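Local coordinates for DUF574 domain-containing protein (Thermobifida fusca, PDB 2QE6) that binds S-adenosylmethionine and is probably a methyltransferase of the Rossmann-like class, though its substrate is not known, at residues A245-D250 against G265-G270. The protein carries 1 engineered substitution. Residues are numbered along the deposited sequence; the frame is centred on the assembly and turned at random.
Sequences ALWRPD and GMAGIG
Trp247 lies against Ala267 and Ile269 of strand 265-271, the antiparallel strand set between 191-197 and 235-243 in the 3-2-1-4-5-7-6 sheet of Rossmann-like methyltransferases. Trp247 sits in the loop between strands 235-243 and 265-271. The apolar contact is at two places. At the base of the side chain, Trp247 CB is 4.2 Å from Ala267 CB. Further out, the six-membered ring meets the tip of Ile269, and Trp247 CZ2 is 3.6 Å from Ile269 CD1. This methyl comes in obliquely to the ring. The two side chains cross at about a right angle. Trp247 CG is anti to the backbone N (chi1 -166°), which carries the indole along the strand from Ala267 to Ile269. Val64 of helix 54-75 touches both Trp247 and Ala267. Pro239 and Val242 of strand 235-243 also touch the indole. The polar link runs through a water, which lies in the ring plane at the indole edge. It accepts from Trp247 NE1 at 3.0 Å and from the backbone N of Ile269, also at 3.0 Å. A phenylalanine here lacks the indole N-H, and would probably leave this water without one of its two donors and open a gap beside Ile269 CD1. Arg248 CG lies 3.7 Å above one face of the Trp247 indole, offset toward the rim.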
ATOM      1  N   ALA A 245       0.820  10.398   9.520  1.00 35.82           N
ATOM      2  CA  ALA A 245      -0.188  10.897  10.462  1.00 34.65           C
ATOM      3  C   ALA A 245      -0.619  12.369  10.169  1.00 35.04           C
ATOM      4  O   ALA A 245      -1.649  12.833  10.667  1.00 37.01           O
ATOM      5  CB  ALA A 245       0.326  10.786  11.873  1.00 35.39           C
ATOM      6  N   LEU A 246       0.211  13.075   9.388  1.00 35.31           N
ATOM      7  CA  LEU A 246      -0.004  14.471   9.028  1.00 35.41           C
ATOM      8  C   LEU A 246      -0.818  14.625   7.731  1.00 35.59           C
ATOM      9  O   LEU A 246      -1.171  15.741   7.344  1.00 33.13           O
ATOM     10  CB  LEU A 246       1.363  15.184   8.877  1.00 33.93           C
ATOM     11  CG  LEU A 246       2.279  15.266  10.101  1.00 36.08           C
ATOM     12  CD1 LEU A 246       3.574  16.071   9.806  1.00 30.54           C
ATOM     13  CD2 LEU A 246       1.566  15.873  11.303  1.00 35.18           C
ATOM     14  N   TRP A 247      -1.135  13.519   7.059  1.00 34.72           N
ATOM     15  CA  TRP A 247      -1.861  13.617   5.790  1.00 33.46           C
ATOM     16  C   TRP A 247      -3.354  13.724   6.049  1.00 34.07           C
ATOM     17  O   TRP A 247      -3.974  12.740   6.404  1.00 33.36           O
ATOM     18  CB  TRP A 247      -1.544  12.449   4.831  1.00 35.86           C
ATOM     19  CG  TRP A 247      -2.019  12.748   3.410  1.00 32.64           C
ATOM     20  CD1 TRP A 247      -1.285  13.296   2.420  1.00 35.64           C
ATOM     21  CD2 TRP A 247      -3.336  12.536   2.866  1.00 33.01           C
ATOM     22  NE1 TRP A 247      -2.049  13.445   1.291  1.00 35.72           N
ATOM     23  CE2 TRP A 247      -3.315  12.997   1.537  1.00 32.33           C
ATOM     24  CE3 TRP A 247      -4.519  12.039   3.377  1.00 35.94           C
ATOM     25  CZ2 TRP A 247      -4.431  12.962   0.717  1.00 40.52           C
ATOM     26  CZ3 TRP A 247      -5.641  12.006   2.555  1.00 39.45           C
ATOM     27  CH2 TRP A 247      -5.582  12.453   1.246  1.00 35.55           C
ATOM     28  N   ARG A 248      -3.903  14.931   5.859  1.00 32.66           N
ATOM     29  CA  ARG A 248      -5.307  15.210   6.125  1.00 34.19           C
ATOM     30  C   ARG A 248      -5.850  14.467   7.314  1.00 35.33           C
ATOM     31  O   ARG A 248      -6.742  13.633   7.175  1.00 38.39           O
ATOM     32  CB  ARG A 248      -6.157  14.884   4.879  1.00 37.29           C
ATOM     33  CG  ARG A 248      -5.692  15.647   3.641  1.00 38.13           C
ATOM     34  CD  ARG A 248      -6.764  15.728   2.580  1.00 36.11           C
ATOM     35  NE  ARG A 248      -6.254  16.441   1.414  1.00 38.56           N
ATOM     36  CZ  ARG A 248      -7.018  17.049   0.519  1.00 39.30           C
ATOM     37  NH1 ARG A 248      -8.343  17.007   0.630  1.00 41.55           N
ATOM     38  NH2 ARG A 248      -6.455  17.683  -0.496  1.00 43.47           N
ATOM     39  N   PRO A 249      -5.365  14.799   8.509  1.00 37.16           N
ATOM     40  CA  PRO A 249      -5.779  14.093   9.710  1.00 39.79           C
ATOM     41  C   PRO A 249      -7.236  14.365  10.050  1.00 42.16           C
ATOM     42  O   PRO A 249      -7.741  15.437   9.736  1.00 39.60           O
ATOM     43  CB  PRO A 249      -4.858  14.649  10.804  1.00 38.25           C
ATOM     44  CG  PRO A 249      -4.244  15.823  10.274  1.00 43.57           C
ATOM     45  CD  PRO A 249      -4.423  15.881   8.788  1.00 42.00           C
ATOM     46  N   ASP A 250      -7.920  13.402  10.645  1.00 46.10           N
ATOM     47  CA  ASP A 250      -9.306  13.636  11.066  1.00 53.79           C
ATOM     48  C   ASP A 250      -9.426  13.505  12.590  1.00 59.44           C
ATOM     49  O   ASP A 250     -10.414  13.026  13.133  1.00 62.11           O
ATOM     50  CB  ASP A 250     -10.326  12.779  10.262  1.00 54.43           C
ATOM     51  CG  ASP A 250     -10.033  11.291  10.276  1.00 57.36           C
ATOM     52  OD1 ASP A 250      -9.358  10.788  11.192  1.00 64.04           O
ATOM     53  OD2 ASP A 250     -10.509  10.606   9.357  1.00 62.31           O
ATOM     54  N   GLY A 265       7.259   6.681   8.034  1.00 32.27           N
ATOM     55  CA  GLY A 265       6.738   6.739   6.683  1.00 33.27           C
ATOM     56  C   GLY A 265       6.074   8.033   6.278  1.00 34.28           C
ATOM     57  O   GLY A 265       5.633   8.822   7.144  1.00 35.68           O
HETATM   58  N   MSE A 266       6.009   8.246   4.952  1.00 34.39           N
HETATM   59  CA  MSE A 266       5.290   9.396   4.372  1.00 33.24           C
HETATM   60  C   MSE A 266       4.230   8.941   3.410  1.00 33.71           C
HETATM   61  O   MSE A 266       4.308   7.862   2.896  1.00 36.73           O
HETATM   62  CB  MSE A 266       6.233  10.363   3.665  1.00 33.40           C
HETATM   63  CG  MSE A 266       7.114  11.111   4.631  1.00 37.60           C
HETATM   64 SE   MSE A 266       7.803  12.748   4.006  0.75 31.38          SE
HETATM   65  CE  MSE A 266       8.646  13.384   5.592  1.00 31.85           C
ATOM     66  N   ALA A 267       3.241   9.797   3.187  1.00 35.99           N
ATOM     67  CA  ALA A 267       2.135   9.555   2.280  1.00 33.34           C
ATOM     68  C   ALA A 267       2.044  10.743   1.302  1.00 34.48           C
ATOM     69  O   ALA A 267       2.369  11.878   1.664  1.00 32.80           O
ATOM     70  CB  ALA A 267       0.811   9.452   3.062  1.00 32.93           C
ATOM     71  N   GLY A 268       1.567  10.471   0.084  1.00 32.80           N
ATOM     72  CA  GLY A 268       1.272  11.506  -0.898  1.00 34.76           C
ATOM     73  C   GLY A 268       0.213  11.003  -1.865  1.00 34.39           C
ATOM     74  O   GLY A 268       0.134   9.819  -2.131  1.00 36.41           O
ATOM     75  N   ILE A 269      -0.611  11.912  -2.359  1.00 33.74           N
ATOM     76  CA  ILE A 269      -1.548  11.630  -3.437  1.00 33.42           C
ATOM     77  C   ILE A 269      -1.363  12.730  -4.482  1.00 33.05           C
ATOM     78  O   ILE A 269      -1.325  13.916  -4.145  1.00 36.98           O
ATOM     79  CB  ILE A 269      -3.005  11.625  -2.981  1.00 32.03           C
ATOM     80  CG1 ILE A 269      -3.266  10.472  -2.025  1.00 34.47           C
ATOM     81  CG2 ILE A 269      -3.961  11.474  -4.206  1.00 33.86           C
ATOM     82  CD1 ILE A 269      -4.724  10.323  -1.669  1.00 30.10           C
ATOM     83  N   GLY A 270      -1.191  12.326  -5.729  1.00 34.85           N
ATOM     84  CA  GLY A 270      -1.024  13.248  -6.841  1.00 36.01           C
ATOM     85  C   GLY A 270      -2.058  13.005  -7.918  1.00 33.41           C
ATOM     86  O   GLY A 270      -2.477  11.863  -8.142  1.00 34.36           O
TER
HETATM   87  O   HOH W   1      -0.604  14.588  -1.030  1.00 22.96           O